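PDB 4IIY: MccF from Escherichia coli, which probably acts as a serine carboxypeptidase of the S66 peptidase family, giving its host self-immunity to the antibiotic microcin C7. Local coordinates for residues B[161-166]-B[364-369]; B[298-303]-B[317-322]; B[332-337]-B[341-346]; B[349-354]-B[358-363]. The protein carries 1 engineered substitution. One frame throughout, in Å; residues are numbered along the deposited sequence.

Contact 1 of 4, residues B[161-166]-B[364-369]; sequences ITFYGP and EQYLST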
# COMPACT_ATOMS: atom_id res chain seq x y z
N ILE B 161 21.39 4.95 13.35
CA ILE B 161 21.57 5.11 11.92
C ILE B 161 21.73 3.73 11.29
O ILE B 161 22.71 3.02 11.54
CB ILE B 161 22.78 6.00 11.60
CG1 ILE B 161 22.60 7.39 12.25
CG2 ILE B 161 23.00 6.10 10.10
CD1 ILE B 161 21.29 8.07 11.90
N THR B 162 20.70 3.34 10.53
CA THR B 162 20.66 2.09 9.79
C THR B 162 20.91 2.36 8.30
O THR B 162 21.02 3.52 7.89
CB THR B 162 19.30 1.37 9.96
OG1 THR B 162 18.26 2.15 9.36
CG2 THR B 162 19.00 1.15 11.43
N PHE B 163 21.02 1.30 7.50
CA PHE B 163 21.52 1.42 6.13
C PHE B 163 20.61 0.81 5.08
O PHE B 163 20.20 -0.35 5.20
CB PHE B 163 22.91 0.77 6.04
CG PHE B 163 23.94 1.47 6.88
CD1 PHE B 163 24.78 2.41 6.33
CD2 PHE B 163 24.01 1.22 8.24
CE1 PHE B 163 25.70 3.08 7.13
CE2 PHE B 163 24.92 1.89 9.05
CZ PHE B 163 25.77 2.82 8.49
N TYR B 164 20.30 1.61 4.06
CA TYR B 164 19.62 1.12 2.87
C TYR B 164 20.71 0.57 1.97
O TYR B 164 21.54 1.32 1.47
CB TYR B 164 18.85 2.24 2.15
CG TYR B 164 17.64 1.70 1.43
CD1 TYR B 164 16.52 1.30 2.15
CD2 TYR B 164 17.62 1.53 0.04
CE1 TYR B 164 15.42 0.78 1.54
CE2 TYR B 164 16.50 1.00 -0.60
CZ TYR B 164 15.40 0.63 0.17
OH TYR B 164 14.27 0.07 -0.39
N GLY B 165 20.74 -0.74 1.78
CA GLY B 165 21.83 -1.35 1.05
C GLY B 165 21.63 -2.83 0.88
O GLY B 165 20.52 -3.34 1.08
N PRO B 166 22.70 -3.54 0.51
CA PRO B 166 22.61 -4.95 0.12
C PRO B 166 21.90 -5.88 1.10
O PRO B 166 22.11 -5.81 2.31
CB PRO B 166 24.08 -5.37 0.01
CG PRO B 166 24.79 -4.14 -0.40
CD PRO B 166 24.02 -2.97 0.17
N GLU B 364 27.50 13.96 7.18
CA GLU B 364 27.41 13.78 8.62
C GLU B 364 27.92 12.39 9.01
O GLU B 364 27.65 11.40 8.31
CB GLU B 364 25.96 13.96 9.08
CG GLU B 364 25.73 13.62 10.54
CD GLU B 364 24.28 13.75 10.97
OE1 GLU B 364 23.43 14.15 10.16
OE2 GLU B 364 23.98 13.43 12.14
N GLN B 365 28.66 12.31 10.11
CA GLN B 365 29.18 11.04 10.62
C GLN B 365 28.06 10.03 10.83
O GLN B 365 27.02 10.35 11.40
CB GLN B 365 29.91 11.26 11.94
CG GLN B 365 30.56 10.02 12.50
CD GLN B 365 31.29 10.29 13.81
OE1 GLN B 365 31.39 11.44 14.25
NE2 GLN B 365 31.79 9.24 14.44
N TYR B 366 28.29 8.80 10.37
CA TYR B 366 27.23 7.78 10.37
C TYR B 366 27.66 6.44 10.97
O TYR B 366 26.84 5.53 11.08
CB TYR B 366 26.67 7.61 8.95
CG TYR B 366 27.73 7.21 7.94
CD1 TYR B 366 28.05 5.87 7.75
CD2 TYR B 366 28.42 8.16 7.22
CE1 TYR B 366 29.03 5.49 6.84
CE2 TYR B 366 29.40 7.80 6.31
CZ TYR B 366 29.70 6.47 6.12
OH TYR B 366 30.70 6.14 5.22
N LEU B 367 28.93 6.33 11.36
CA LEU B 367 29.43 5.21 12.15
C LEU B 367 30.41 5.77 13.18
O LEU B 367 30.96 6.85 12.98
CB LEU B 367 30.13 4.16 11.28
CG LEU B 367 29.24 3.33 10.33
CD1 LEU B 367 30.05 2.65 9.23
CD2 LEU B 367 28.43 2.30 11.11
N SER B 368 30.61 5.04 14.27
CA SER B 368 31.60 5.42 15.28
C SER B 368 33.00 5.43 14.66
O SER B 368 33.29 4.67 13.74
CB SER B 368 31.56 4.45 16.45
OG SER B 368 30.29 4.44 17.06
N THR B 369 33.87 6.30 15.17
CA THR B 369 35.22 6.42 14.61
C THR B 369 36.07 5.19 14.92
O THR B 369 37.06 4.92 14.24
CB THR B 369 35.93 7.69 15.10
OG1 THR B 369 36.01 7.67 16.53
CG2 THR B 369 35.16 8.93 14.66
O HOH W 1 25.36 3.61 12.64

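Contact 2 of 4, residues B[298-303]-B[317-322]; sequences IILGKH and EVLTEV. With EDO (1,2-ethanediol), chain L.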
# COMPACT_ATOMS: atom_id res chain seq x y z
N ILE B 298 14.18 15.71 -3.33
CA ILE B 298 13.74 14.33 -3.42
C ILE B 298 14.77 13.53 -4.21
O ILE B 298 15.24 13.99 -5.25
CB ILE B 298 12.37 14.23 -4.13
CG1 ILE B 298 11.30 14.97 -3.32
CG2 ILE B 298 11.98 12.76 -4.35
CD1 ILE B 298 10.09 15.33 -4.13
N ILE B 299 15.11 12.35 -3.70
CA ILE B 299 15.91 11.37 -4.43
C ILE B 299 15.01 10.22 -4.85
O ILE B 299 14.40 9.57 -3.99
CB ILE B 299 17.04 10.81 -3.56
CG1 ILE B 299 17.95 11.92 -3.02
CG2 ILE B 299 17.85 9.75 -4.33
CD1 ILE B 299 18.85 11.46 -1.89
N LEU B 300 14.90 9.98 -6.15
CA LEU B 300 14.19 8.81 -6.65
C LEU B 300 15.23 7.75 -7.01
O LEU B 300 16.08 7.98 -7.88
CB LEU B 300 13.39 9.14 -7.91
CG LEU B 300 12.34 10.25 -7.82
CD1 LEU B 300 11.70 10.46 -9.18
CD2 LEU B 300 11.27 9.93 -6.77
N GLY B 301 15.18 6.60 -6.34
CA GLY B 301 16.00 5.49 -6.78
C GLY B 301 15.52 4.97 -8.13
O GLY B 301 14.34 5.08 -8.46
N LYS B 302 16.42 4.41 -8.93
CA LYS B 302 15.98 3.82 -10.19
C LYS B 302 14.90 2.77 -9.90
O LYS B 302 15.06 1.93 -9.02
CB LYS B 302 17.14 3.15 -10.94
CG LYS B 302 18.19 4.11 -11.50
CD LYS B 302 19.12 3.36 -12.46
CE LYS B 302 20.04 4.30 -13.22
NZ LYS B 302 20.99 5.00 -12.31
N HIS B 303 13.84 2.79 -10.69
CA HIS B 303 12.70 1.90 -10.50
C HIS B 303 12.87 0.64 -11.35
O HIS B 303 12.84 0.72 -12.58
CB HIS B 303 11.41 2.62 -10.93
CG HIS B 303 10.15 1.93 -10.50
ND1 HIS B 303 9.21 2.55 -9.70
CD2 HIS B 303 9.65 0.69 -10.78
CE1 HIS B 303 8.21 1.72 -9.48
NE2 HIS B 303 8.45 0.59 -10.12
N GLU B 317 7.88 12.25 -14.39
CA GLU B 317 6.78 12.98 -15.01
C GLU B 317 5.50 12.90 -14.17
O GLU B 317 4.76 13.88 -14.06
CB GLU B 317 6.54 12.48 -16.44
CG GLU B 317 5.43 13.23 -17.17
CD GLU B 317 5.29 12.82 -18.62
OE1 GLU B 317 6.20 12.13 -19.15
OE2 GLU B 317 4.26 13.18 -19.24
N VAL B 318 5.24 11.72 -13.60
CA VAL B 318 4.08 11.55 -12.71
C VAL B 318 4.25 12.41 -11.46
O VAL B 318 3.33 13.10 -11.03
CB VAL B 318 3.87 10.06 -12.33
CG1 VAL B 318 2.63 9.90 -11.47
CG2 VAL B 318 3.76 9.20 -13.59
N LEU B 319 5.44 12.38 -10.87
CA LEU B 319 5.72 13.22 -9.71
C LEU B 319 5.46 14.69 -10.03
O LEU B 319 4.88 15.41 -9.23
CB LEU B 319 7.17 13.02 -9.26
CG LEU B 319 7.63 13.86 -8.07
CD1 LEU B 319 6.84 13.53 -6.82
CD2 LEU B 319 9.11 13.66 -7.84
N THR B 320 5.90 15.14 -11.20
CA THR B 320 5.72 16.53 -11.60
C THR B 320 4.23 16.90 -11.64
O THR B 320 3.83 17.98 -11.18
CB THR B 320 6.42 16.81 -12.94
OG1 THR B 320 7.83 16.64 -12.77
CG2 THR B 320 6.14 18.23 -13.43
N GLU B 321 3.39 16.02 -12.18
CA GLU B 321 1.96 16.32 -12.17
C GLU B 321 1.44 16.42 -10.73
O GLU B 321 0.72 17.36 -10.38
CB GLU B 321 1.14 15.28 -12.93
CG GLU B 321 -0.32 15.70 -13.03
CD GLU B 321 -1.27 14.63 -13.58
OE1 GLU B 321 -0.85 13.48 -13.83
OE2 GLU B 321 -2.47 14.95 -13.73
N VAL B 322 1.80 15.45 -9.90
CA VAL B 322 1.33 15.43 -8.52
C VAL B 322 1.78 16.68 -7.75
O VAL B 322 1.03 17.23 -6.94
CB VAL B 322 1.79 14.14 -7.81
CG1 VAL B 322 1.53 14.21 -6.30
CG2 VAL B 322 1.09 12.93 -8.43
C1 EDO L . 11.16 5.55 -7.51
O1 EDO L . 11.75 4.28 -7.82
C2 EDO L . 10.24 6.03 -8.63
O2 EDO L . 9.08 5.19 -8.70

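Contact 3 of 4, residues B[332-337]-B[341-346]; sequences DGFDCS and PMLTLP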
# COMPACT_ATOMS: atom_id res chain seq x y z
N ASP B 332 16.88 12.23 -9.99
CA ASP B 332 16.11 11.13 -10.56
C ASP B 332 17.03 10.02 -11.05
O ASP B 332 17.72 10.18 -12.05
CB ASP B 332 15.26 11.63 -11.73
CG ASP B 332 14.37 10.55 -12.30
OD1 ASP B 332 14.17 9.51 -11.64
OD2 ASP B 332 13.85 10.74 -13.42
N GLY B 333 17.03 8.89 -10.35
CA GLY B 333 17.77 7.72 -10.80
C GLY B 333 19.01 7.39 -9.98
O GLY B 333 19.99 6.88 -10.51
N PHE B 334 18.98 7.66 -8.68
CA PHE B 334 20.06 7.25 -7.80
C PHE B 334 20.14 5.71 -7.75
O PHE B 334 19.10 5.03 -7.71
CB PHE B 334 19.86 7.85 -6.40
CG PHE B 334 21.02 7.67 -5.45
CD1 PHE B 334 22.31 8.05 -5.79
CD2 PHE B 334 20.80 7.19 -4.17
CE1 PHE B 334 23.36 7.90 -4.90
CE2 PHE B 334 21.84 7.05 -3.26
CZ PHE B 334 23.13 7.41 -3.63
N ASP B 335 21.35 5.18 -7.75
CA ASP B 335 21.58 3.74 -7.79
C ASP B 335 21.55 3.13 -6.39
O ASP B 335 22.52 2.52 -5.93
CB ASP B 335 22.90 3.43 -8.49
CG ASP B 335 22.89 3.84 -9.94
OD1 ASP B 335 22.23 3.14 -10.75
OD2 ASP B 335 23.50 4.88 -10.27
N CYS B 336 20.42 3.30 -5.72
CA CYS B 336 20.22 2.70 -4.41
C CYS B 336 18.77 2.23 -4.38
O CYS B 336 17.88 2.96 -3.92
CB CYS B 336 20.53 3.72 -3.30
SG CYS B 336 20.51 3.04 -1.63
N SER B 337 18.55 1.04 -4.92
CA SER B 337 17.20 0.58 -5.20
C SER B 337 17.26 -0.90 -5.52
O SER B 337 18.19 -1.58 -5.10
CB SER B 337 16.61 1.37 -6.37
OG SER B 337 17.28 1.06 -7.57
N PRO B 341 24.05 -2.23 -10.29
CA PRO B 341 24.51 -2.46 -8.92
C PRO B 341 23.81 -1.52 -7.94
O PRO B 341 23.12 -0.59 -8.34
CB PRO B 341 26.00 -2.12 -9.01
CG PRO B 341 26.04 -1.01 -10.02
CD PRO B 341 24.97 -1.35 -11.04
N MET B 342 24.01 -1.79 -6.65
CA MET B 342 23.35 -1.03 -5.60
C MET B 342 24.39 -0.40 -4.68
O MET B 342 25.31 -1.08 -4.22
CB MET B 342 22.46 -1.97 -4.79
CG MET B 342 21.61 -1.25 -3.78
SD MET B 342 20.88 -2.38 -2.58
CE MET B 342 19.74 -1.20 -1.85
N LEU B 343 24.24 0.90 -4.43
CA LEU B 343 25.09 1.61 -3.49
C LEU B 343 24.51 1.48 -2.08
O LEU B 343 23.32 1.19 -1.92
CB LEU B 343 25.16 3.09 -3.87
CG LEU B 343 25.63 3.36 -5.31
CD1 LEU B 343 25.45 4.83 -5.68
CD2 LEU B 343 27.08 2.94 -5.50
N THR B 344 25.34 1.68 -1.07
CA THR B 344 24.94 1.63 0.34
C THR B 344 24.73 3.06 0.85
O THR B 344 25.60 3.92 0.67
CB THR B 344 26.00 0.90 1.17
OG1 THR B 344 26.01 -0.49 0.81
CG2 THR B 344 25.71 1.02 2.66
N LEU B 345 23.59 3.31 1.51
CA LEU B 345 23.20 4.65 1.95
C LEU B 345 22.78 4.66 3.42
O LEU B 345 21.81 3.99 3.80
CB LEU B 345 22.01 5.13 1.11
CG LEU B 345 21.44 6.50 1.44
CD1 LEU B 345 22.40 7.60 1.03
CD2 LEU B 345 20.09 6.69 0.75
N PRO B 346 23.48 5.42 4.27
CA PRO B 346 22.98 5.58 5.64
C PRO B 346 21.71 6.43 5.63
O PRO B 346 21.64 7.43 4.91
CB PRO B 346 24.13 6.32 6.34
CG PRO B 346 24.79 7.11 5.25
CD PRO B 346 24.69 6.22 4.02
O HOH W 2 21.59 0.46 -10.43
O HOH W 3 20.24 0.37 -7.14

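Contact 4 of 4, residues B[349-354]-B[358-363]; sequences VKLAID and KNISIT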
# COMPACT_ATOMS: atom_id res chain seq x y z
N VAL B 349 20.91 10.66 8.37
CA VAL B 349 22.01 11.62 8.47
C VAL B 349 21.96 12.59 7.30
O VAL B 349 21.28 12.34 6.30
CB VAL B 349 23.40 10.94 8.51
CG1 VAL B 349 23.53 10.06 9.75
CG2 VAL B 349 23.66 10.13 7.23
N LYS B 350 22.70 13.69 7.41
CA LYS B 350 22.73 14.69 6.36
C LYS B 350 23.48 14.23 5.11
O LYS B 350 24.58 13.67 5.18
CB LYS B 350 23.33 16.01 6.87
CG LYS B 350 22.42 16.75 7.84
CD LYS B 350 23.10 18.00 8.38
CE LYS B 350 22.24 18.67 9.44
NZ LYS B 350 22.91 19.86 10.03
N LEU B 351 22.86 14.52 3.97
CA LEU B 351 23.49 14.43 2.66
C LEU B 351 23.49 15.81 2.02
O LEU B 351 22.67 16.66 2.36
CB LEU B 351 22.70 13.51 1.72
CG LEU B 351 22.25 12.14 2.22
CD1 LEU B 351 21.48 11.44 1.11
CD2 LEU B 351 23.45 11.31 2.66
N ALA B 352 24.40 16.01 1.07
CA ALA B 352 24.37 17.21 0.24
C ALA B 352 24.29 16.80 -1.22
O ALA B 352 25.14 16.05 -1.71
CB ALA B 352 25.62 18.08 0.48
N ILE B 353 23.25 17.27 -1.90
CA ILE B 353 23.13 17.05 -3.33
C ILE B 353 23.53 18.33 -4.04
O ILE B 353 22.94 19.38 -3.82
CB ILE B 353 21.69 16.68 -3.74
CG1 ILE B 353 21.16 15.48 -2.94
CG2 ILE B 353 21.62 16.40 -5.24
CD1 ILE B 353 19.68 15.22 -3.15
N ASP B 354 24.55 18.24 -4.89
CA ASP B 354 24.97 19.38 -5.68
C ASP B 354 24.39 19.22 -7.07
O ASP B 354 24.86 18.42 -7.87
CB ASP B 354 26.49 19.47 -5.73
CG ASP B 354 26.98 20.75 -6.39
OD1 ASP B 354 26.28 21.28 -7.26
OD2 ASP B 354 28.07 21.21 -6.00
N LYS B 358 26.28 17.85 -10.29
CA LYS B 358 25.73 16.50 -10.50
C LYS B 358 26.39 15.46 -9.60
O LYS B 358 26.89 14.45 -10.09
CB LYS B 358 25.84 16.07 -11.96
CG LYS B 358 25.47 17.13 -12.98
CD LYS B 358 24.07 17.63 -12.83
CE LYS B 358 23.75 18.63 -13.93
NZ LYS B 358 22.63 19.55 -13.56
N ASN B 359 26.38 15.70 -8.30
CA ASN B 359 26.90 14.71 -7.37
C ASN B 359 26.13 14.71 -6.05
O ASN B 359 25.30 15.59 -5.80
CB ASN B 359 28.42 14.84 -7.17
CG ASN B 359 28.83 16.18 -6.54
OD1 ASN B 359 28.15 16.71 -5.67
ND2 ASN B 359 29.98 16.71 -6.99
N ILE B 360 26.40 13.70 -5.24
CA ILE B 360 25.69 13.53 -3.98
C ILE B 360 26.68 13.00 -2.95
O ILE B 360 27.48 12.11 -3.24
CB ILE B 360 24.43 12.62 -4.14
CG1 ILE B 360 23.76 12.36 -2.78
CG2 ILE B 360 24.75 11.31 -4.86
CD1 ILE B 360 22.44 11.60 -2.88
N SER B 361 26.65 13.58 -1.76
CA SER B 361 27.62 13.29 -0.72
C SER B 361 26.97 13.08 0.64
O SER B 361 25.93 13.68 0.93
CB SER B 361 28.62 14.45 -0.59
OG SER B 361 29.25 14.76 -1.82
N ILE B 362 27.60 12.25 1.47
CA ILE B 362 27.25 12.15 2.88
C ILE B 362 28.08 13.18 3.64
O ILE B 362 29.31 13.24 3.48
CB ILE B 362 27.56 10.75 3.43
CG1 ILE B 362 26.98 9.64 2.55
CG2 ILE B 362 27.08 10.62 4.87
CD1 ILE B 362 27.56 8.26 2.84
N THR B 363 27.43 14.01 4.45
CA THR B 363 28.14 15.10 5.12
C THR B 363 28.14 15.00 6.64
O THR B 363 28.73 15.84 7.32
CB THR B 363 27.60 16.48 4.71
OG1 THR B 363 26.24 16.60 5.14
CG2 THR B 363 27.68 16.66 3.20
O HOH W 4 27.60 16.60 -3.05

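Contact 1 of 4, residues B[161-166]-B[364-369]
Tyr366 is where the segment 364-369 first meets 161-166, and two parts of its side chain do so. Its CB lies 4.1 Å from the CG2 branch of Ile161, the two side chains crossing at about a right angle. Further out, CD1 of the Tyr366 ring comes to the edge of the Phe163 ring, near that ring's plane, at 3.7 Å from Phe163 CE1. The chi1 of 59° sets Tyr366 CG between the backbone N and the carbonyl carbon, which brings this flank of the ring over to Phe163. A tyrosine suits the place because its ring carbons pack here while its hydroxyl bonds to Ile189 O and Arg192. The contact joins two parts of the fold: strand 162-164 lies in the six-stranded mixed sheet, and 364-369 is the C-terminal tail leaving strand 359-362 of the eight-stranded one. Between their backbones a water donates to Tyr366 O at 2.9 Å and to Ile161 O at 2.9 Å, linking two acceptors that could not bond each other directly. Next along the tail, Leu367 places CD2 3.8 Å from Phe163 CZ, and Leu190 of helix 178-191 touches both residues, an apolar setting that a branched leucine fills well.

Contact 2 of 4, residues B[298-303]-B[317-322]
The beta-alpha-beta unit made of strand 297-301, helix 315-323 and strand 330-334 is packed together here by Leu319, which reaches from the helix to Ile298 and Leu300 on the first strand. The meeting with Ile298 is tip to tip, Leu319 CD2 standing 4.2 Å from Ile298 CD1. The same methyl, Leu319 CD2, lies 4.3 Å from Leu300 CD1. With CG anti to the backbone N (chi1 179°), Leu319 is carried out from the helix toward the sheet. Ile298 and Leu300, two residues apart in an extended strand, turn to the same side and offer the helix an apolar surface. Both contacts are loose van der Waals ones, without a polar bond.

Near the end of the segment 298-303, a 1,2-ethanediol molecule, probably from the crystallisation liquor, bridges Gly301 O and the His303 ring and is also bonded to Asp271 N. Its O1 donates to Gly301 O at 2.8 Å, while O2 lies at the edge of the imidazole, 2.8 Å from His303 ND1 in a nearly straight bond (170°). His303 NE2 is hydrogen-bonded to the backbone N of Lys274, so the ring is held at both nitrogens. With an alanine in place of His303, Lys274 N and the diol O2 would probably each lose a partner.

On the helix, Glu321 forms a salt bridge with Arg90 of the second subunit. Around the contact, Phe283 of helix 276-288 and Val330 of strand 330-334 also touch Leu319, and Leu300 packs on Ile269 of strand 266-270.

Contact 3 of 4, residues B[332-337]-B[341-346]
An inverse gamma turn centred on Asp335 meets Leu343 in the passage from strand 330-334 of the eight-stranded sheet to strand 345-347 of the six-stranded one, on either side of the loop bearing His338, a predicted charge-relay residue. Leu343 N donates to Asp335 O at 2.8 Å, an almost straight bond (168°). The leucine's CD1 packs 3.8 Å from Phe334 CE1, the two side chains crossing at about a right angle. Asp335 suits its polar place: OD1 takes a water at 2.8 Å that also donates to Pro341 O, and the same carboxylate oxygen forms a salt bridge with Lys302.

Met342 runs extended beyond CG, and its chi1 of -173° sends the chain alongside Ser337, where CE ends 3.6 Å from Ser337 O. The flexible thioether also packs on Tyr144 and Tyr164. Shortening Met342 to an alanine would probably open a gap beside Ser337 O and take away packing from Tyr144 and Tyr164.

Cys336, slim enough for this buried spot, has SG anti to its backbone N, and the sulfur rests 3.8 Å from Leu345 CB.

Contact 4 of 4, residues B[349-354]-B[358-363]
Val349 leads into the hairpin of strands 350-354 and 359-362, its CG2 4.2 Å from Ile362 CG2. Lys350 O receives Thr363 N, while the Thr363 hydroxyl bonds to Glu238. Leu351 pairs with Ile362 in a non-hydrogen-bonded position, laying CD2 3.9 Å from Ile362 CG1. Ala352 and Ser361 form a hydrogen-bonded pair, Ala352 N to Ser361 O 2.8 Å. The small Ala352 CB admits Thr363 CG2 at 3.7 Å. On the face of Ala352, Asp354, Asn359 and Ser361, a water donates to Ala352 O and Asn359 OD1 and accepts from Ser361 OG, which also bonds to Thr199 OG1. On the face of Leu351, Ile353, Ile360 and Ile362, Ile353 lies side by side with Ile360, their CG1 atoms 4.1 Å apart, as suits beta-branched residues in a sheet. Asp354 pairs with Asn359, its N 2.9 Å from Asn359 O; Lys358 also faces it, making a G1 beta bulge, and Asp354 OD1 bonds to Asn357 N. Asn359 CG lies between its backbone N and carbonyl carbon (chi1 63°), bringing OD1 3.2 Å from Asp354 CB.

Strand 350-354 runs between strands 236-245 and 359-362, and Leu351, Ile353 and Ile360 all pack on Ile299 of strand 297-301.

How the contacts relate
Contacts 2, 3 and 4 follow one another along the chain, all nested inside the loop closed by contact 1. Contact 2 touches contact 3 through Ile299 CG2, 3.5 Å from Phe334 CB. Contact 3 reaches contact 4 where Phe334 CE1 lies 3.7 Å from Ile360 CG2. Contact 1 meets contact 4 in a probable hydrogen bond, Glu364 OE1 to Lys350 N at 2.9 Å, and contact 3 as neighbouring strands, whereas the nearest atoms of contacts 1 and 2 are about 8 Å apart. Contact 3 is close to the predicted active site: the Ser337 side chain is about 3 Å from that of Glu270 and about 9 Å from the bound glutamylsulfamoyl inosine. Tyr164 bonds to Glu270 and to the engineered Ala145, at the predicted nucleophile position.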